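SmhB (Serratia marcescens, PDB 6ZZ5) is the B component of a tripartite alpha-pore-forming toxin and probably helps build the pore in target membranes. Local coordinates at residues Arg74-Tyr82 / Met281-Leu292. Numbering follows the deposited sequence.
Sequences RNVTNIQDY and MNNAWDSLTSEL. With EDO (1,2-ethanediol), chain J; EDO (1,2-ethanediol), chain I.
Trp285 fits as a knob into the hole formed by Asn75, Asn78, Ile79 and Tyr82. Its NE1 donates to Asn75 OD1 at 2.9 Å in a nearly straight bond. The acceptor lies close to the indole plane and is approached on a carbonyl lone pair, although the amide and ring planes stand 82° apart. This bond satisfies the buried indole N-H and helps fix the amide's rotation; Asn75 ND2 then gives a weak hydrogen bond to Met281 SD at 3.4 Å. Ile79 wedges CG1 against Trp285 CZ2 (3.6 Å), while its CD1 meets Met281 CE tip to tip (3.9 Å). Farther along, Tyr82, with CG anti to the backbone N (chi1 171°), reaches toward helix 252-300, where Leu288 CD2 sits 3.7 Å from the Tyr82 ring centroid, almost on the ring normal, a CH-pi contact over one face. Leu292 CD1 packs near Tyr82 OH (3.6 Å), a hydroxyl hydrogen-bonded to Gln86 one turn on. Helix 99-151 adds Tyr116 beside Asn78; helix 321-336 backs Ile79 through Val324. The axes of 74-82 and 281-292 approach to 12.8 Å at 19°, so large side chains must bridge them, joining helices 44-92 and 252-300 as in the elongated helical bundle of soluble HBL-family toxins.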
loop_
_atom_site.group_PDB
_atom_site.type_symbol
_atom_site.label_atom_id
_atom_site.label_comp_id
_atom_site.label_asym_id
_atom_site.label_seq_id
_atom_site.Cartn_x
_atom_site.Cartn_y
_atom_site.Cartn_z
ATOM N N ARG A 74 -6.544 -8.914 8.149
ATOM C CA ARG A 74 -7.499 -10.016 8.301
ATOM C C ARG A 74 -7.214 -11.069 7.219
ATOM O O ARG A 74 -7.278 -12.290 7.551
ATOM C CB ARG A 74 -8.909 -9.434 8.289
ATOM C CG ARG A 74 -10.009 -10.464 8.194
ATOM C CD ARG A 74 -10.004 -11.296 9.440
ATOM N NE ARG A 74 -10.251 -10.509 10.637
ATOM C CZ ARG A 74 -10.120 -10.982 11.877
ATOM N NH1 ARG A 74 -10.394 -10.205 12.915
ATOM N NH2 ARG A 74 -9.713 -12.228 12.066
ATOM N N ASN A 75 -6.950 -10.623 5.974
ATOM C CA ASN A 75 -6.728 -11.537 4.846
ATOM C C ASN A 75 -5.526 -12.412 5.222
ATOM O O ASN A 75 -5.547 -13.628 4.960
ATOM C CB ASN A 75 -6.458 -10.818 3.537
ATOM C CG ASN A 75 -6.157 -11.814 2.443
ATOM O OD1 ASN A 75 -7.064 -12.513 2.020
ATOM N ND2 ASN A 75 -4.922 -11.842 1.964
ATOM N N VAL A 76 -4.477 -11.823 5.791
ATOM C CA VAL A 76 -3.263 -12.606 6.134
ATOM C C VAL A 76 -3.655 -13.636 7.203
ATOM O O VAL A 76 -3.147 -14.782 7.126
ATOM C CB VAL A 76 -2.102 -11.699 6.605
ATOM C CG1 VAL A 76 -0.953 -12.531 7.090
ATOM C CG2 VAL A 76 -1.663 -10.733 5.529
ATOM N N THR A 77 -4.412 -13.258 8.210
ATOM C CA THR A 77 -4.917 -14.196 9.252
ATOM C C THR A 77 -5.734 -15.329 8.591
ATOM O O THR A 77 -5.643 -16.505 9.004
ATOM C CB THR A 77 -5.793 -13.465 10.286
ATOM O OG1 THR A 77 -4.943 -12.433 10.796
ATOM C CG2 THR A 77 -6.295 -14.383 11.388
ATOM N N ASN A 78 -6.525 -14.996 7.591
ATOM C CA ASN A 78 -7.388 -15.997 6.887
ATOM C C ASN A 78 -6.499 -16.980 6.135
ATOM O O ASN A 78 -6.811 -18.152 6.139
ATOM C CB ASN A 78 -8.368 -15.325 5.917
ATOM C CG ASN A 78 -9.417 -14.514 6.624
ATOM O OD1 ASN A 78 -9.602 -14.686 7.824
ATOM N ND2 ASN A 78 -10.132 -13.669 5.896
ATOM N N ILE A 79 -5.434 -16.503 5.478
ATOM C CA ILE A 79 -4.479 -17.394 4.796
ATOM C C ILE A 79 -3.910 -18.331 5.861
ATOM O O ILE A 79 -3.811 -19.517 5.624
ATOM C CB ILE A 79 -3.393 -16.583 4.070
ATOM C CG1 ILE A 79 -4.045 -15.745 2.946
ATOM C CG2 ILE A 79 -2.314 -17.512 3.562
ATOM C CD1 ILE A 79 -3.091 -14.912 2.177
ATOM N N GLN A 80 -3.456 -17.785 6.987
ATOM C CA GLN A 80 -2.851 -18.600 8.044
ATOM C C GLN A 80 -3.870 -19.679 8.434
ATOM O O GLN A 80 -3.471 -20.860 8.527
ATOM C CB GLN A 80 -2.465 -17.753 9.240
ATOM C CG GLN A 80 -1.700 -18.513 10.301
ATOM C CD GLN A 80 -1.206 -17.586 11.373
ATOM O OE1 GLN A 80 -1.824 -17.522 12.392
ATOM N NE2 GLN A 80 -0.148 -16.826 11.123
ATOM N N ASP A 81 -5.106 -19.290 8.696
ATOM C CA ASP A 81 -6.110 -20.241 9.243
ATOM C C ASP A 81 -6.441 -21.264 8.153
ATOM O O ASP A 81 -6.600 -22.448 8.508
ATOM C CB ASP A 81 -7.373 -19.580 9.768
ATOM C CG ASP A 81 -8.395 -20.630 10.201
ATOM O OD1 ASP A 81 -8.031 -21.602 10.962
ATOM O OD2 ASP A 81 -9.479 -20.557 9.648
ATOM N N TYR A 82 -6.500 -20.853 6.894
ATOM C CA TYR A 82 -6.754 -21.795 5.771
ATOM C C TYR A 82 -5.659 -22.878 5.756
ATOM O O TYR A 82 -5.964 -24.057 5.760
ATOM C CB TYR A 82 -6.893 -21.144 4.383
ATOM C CG TYR A 82 -6.929 -22.268 3.391
ATOM C CD1 TYR A 82 -8.091 -22.993 3.188
ATOM C CD2 TYR A 82 -5.757 -22.751 2.844
ATOM C CE1 TYR A 82 -8.103 -24.122 2.388
ATOM C CE2 TYR A 82 -5.743 -23.900 2.064
ATOM C CZ TYR A 82 -6.918 -24.612 1.867
ATOM O OH TYR A 82 -6.906 -25.766 1.133
ATOM N N MET A 281 -4.944 -10.885 -5.106
ATOM C CA MET A 281 -5.254 -11.717 -3.903
ATOM C C MET A 281 -6.562 -12.459 -4.121
ATOM O O MET A 281 -6.570 -13.663 -3.866
ATOM C CB MET A 281 -5.315 -10.889 -2.617
ATOM C CG MET A 281 -5.309 -11.717 -1.356
ATOM S SD MET A 281 -3.814 -12.679 -1.099
ATOM C CE MET A 281 -4.470 -14.320 -1.395
ATOM N N ASN A 282 -7.626 -11.776 -4.561
ATOM C CA ASN A 282 -8.947 -12.412 -4.847
ATOM C C ASN A 282 -8.774 -13.500 -5.904
ATOM O O ASN A 282 -9.384 -14.550 -5.766
ATOM C CB ASN A 282 -9.956 -11.353 -5.313
ATOM C CG ASN A 282 -11.389 -11.792 -5.376
ATOM O OD1 ASN A 282 -11.738 -12.974 -5.227
ATOM N ND2 ASN A 282 -12.253 -10.827 -5.598
ATOM N N ASN A 283 -7.995 -13.246 -6.960
ATOM C CA ASN A 283 -7.767 -14.242 -8.026
ATOM C C ASN A 283 -7.061 -15.485 -7.448
ATOM O O ASN A 283 -7.361 -16.622 -7.877
ATOM C CB ASN A 283 -6.930 -13.667 -9.162
ATOM C CG ASN A 283 -7.693 -12.661 -9.997
ATOM O OD1 ASN A 283 -8.909 -12.600 -9.929
ATOM N ND2 ASN A 283 -6.951 -11.887 -10.758
ATOM N N ALA A 284 -6.189 -15.303 -6.468
ATOM C CA ALA A 284 -5.460 -16.430 -5.837
ATOM C C ALA A 284 -6.443 -17.251 -4.986
ATOM O O ALA A 284 -6.468 -18.493 -5.145
ATOM C CB ALA A 284 -4.261 -15.919 -5.082
ATOM N N TRP A 285 -7.316 -16.619 -4.207
ATOM C CA TRP A 285 -8.366 -17.375 -3.489
ATOM C C TRP A 285 -9.242 -18.120 -4.497
ATOM O O TRP A 285 -9.618 -19.244 -4.207
ATOM C CB TRP A 285 -9.210 -16.444 -2.624
ATOM C CG TRP A 285 -8.559 -16.007 -1.364
ATOM C CD1 TRP A 285 -8.143 -14.743 -1.025
ATOM C CD2 TRP A 285 -8.357 -16.819 -0.193
ATOM N NE1 TRP A 285 -7.661 -14.723 0.252
ATOM C CE2 TRP A 285 -7.774 -15.976 0.793
ATOM C CE3 TRP A 285 -8.556 -18.172 0.092
ATOM C CZ2 TRP A 285 -7.449 -16.422 2.068
ATOM C CZ3 TRP A 285 -8.253 -18.609 1.364
ATOM C CH2 TRP A 285 -7.652 -17.756 2.311
ATOM N N ASP A 286 -9.591 -17.489 -5.635
ATOM C CA ASP A 286 -10.448 -18.150 -6.647
ATOM C C ASP A 286 -9.778 -19.460 -7.113
ATOM O O ASP A 286 -10.494 -20.468 -7.292
ATOM C CB ASP A 286 -10.754 -17.240 -7.838
ATOM C CG ASP A 286 -11.874 -17.829 -8.675
ATOM O OD1 ASP A 286 -12.970 -18.022 -8.120
ATOM O OD2 ASP A 286 -11.623 -18.129 -9.846
ATOM N N SER A 287 -8.467 -19.435 -7.340
ATOM C CA SER A 287 -7.745 -20.621 -7.871
ATOM C C SER A 287 -7.781 -21.717 -6.804
ATOM O O SER A 287 -7.948 -22.872 -7.173
ATOM C CB SER A 287 -6.364 -20.328 -8.347
ATOM O OG SER A 287 -5.487 -20.075 -7.256
ATOM N N LEU A 288 -7.648 -21.355 -5.531
ATOM C CA LEU A 288 -7.675 -22.312 -4.413
ATOM C C LEU A 288 -9.094 -22.892 -4.289
ATOM O O LEU A 288 -9.209 -24.120 -4.258
ATOM C CB LEU A 288 -7.204 -21.645 -3.115
ATOM C CG LEU A 288 -7.297 -22.514 -1.867
ATOM C CD1 LEU A 288 -6.299 -23.683 -2.029
ATOM C CD2 LEU A 288 -7.025 -21.704 -0.616
ATOM N N THR A 289 -10.142 -22.080 -4.220
ATOM C CA THR A 289 -11.532 -22.603 -4.060
ATOM C C THR A 289 -11.918 -23.483 -5.257
ATOM O O THR A 289 -12.525 -24.548 -5.046
ATOM C CB THR A 289 -12.532 -21.478 -3.811
ATOM O OG1 THR A 289 -12.401 -20.606 -4.919
ATOM C CG2 THR A 289 -12.225 -20.718 -2.555
ATOM N N SER A 290 -11.554 -23.069 -6.457
ATOM C CA SER A 290 -11.798 -23.846 -7.698
ATOM C C SER A 290 -11.137 -25.218 -7.587
ATOM O O SER A 290 -11.798 -26.237 -7.945
ATOM C CB SER A 290 -11.297 -23.132 -8.907
ATOM O OG SER A 290 -12.170 -22.086 -9.243
ATOM N N GLU A 291 -9.887 -25.249 -7.119
ATOM C CA GLU A 291 -9.199 -26.541 -6.952
ATOM C C GLU A 291 -9.985 -27.397 -5.943
ATOM O O GLU A 291 -10.224 -28.620 -6.228
ATOM C CB GLU A 291 -7.736 -26.395 -6.560
ATOM C CG GLU A 291 -7.053 -27.753 -6.547
ATOM C CD GLU A 291 -5.565 -27.878 -6.227
ATOM O OE1 GLU A 291 -4.791 -26.896 -6.408
ATOM O OE2 GLU A 291 -5.165 -28.998 -5.810
ATOM N N LEU A 292 -10.318 -26.857 -4.787
ATOM C CA LEU A 292 -10.930 -27.677 -3.715
ATOM C C LEU A 292 -12.293 -28.180 -4.181
ATOM O O LEU A 292 -12.653 -29.338 -3.842
ATOM C CB LEU A 292 -11.071 -26.825 -2.450
ATOM C CG LEU A 292 -9.747 -26.466 -1.800
ATOM C CD1 LEU A 292 -10.014 -25.437 -0.712
ATOM C CD2 LEU A 292 -9.131 -27.731 -1.185
HETATM C C1 EDO J . -0.766 -28.744 -6.870
HETATM O O1 EDO J . 0.067 -27.750 -6.293
HETATM C C2 EDO J . -2.142 -28.243 -7.007
HETATM O O2 EDO J . -2.473 -27.379 -5.932
HETATM C C1 EDO I . -4.351 -28.873 -2.227
HETATM O O1 EDO I . -3.421 -28.848 -3.298
HETATM C C2 EDO I . -5.035 -27.575 -2.068
HETATM O O2 EDO I . -4.124 -26.537 -1.758
#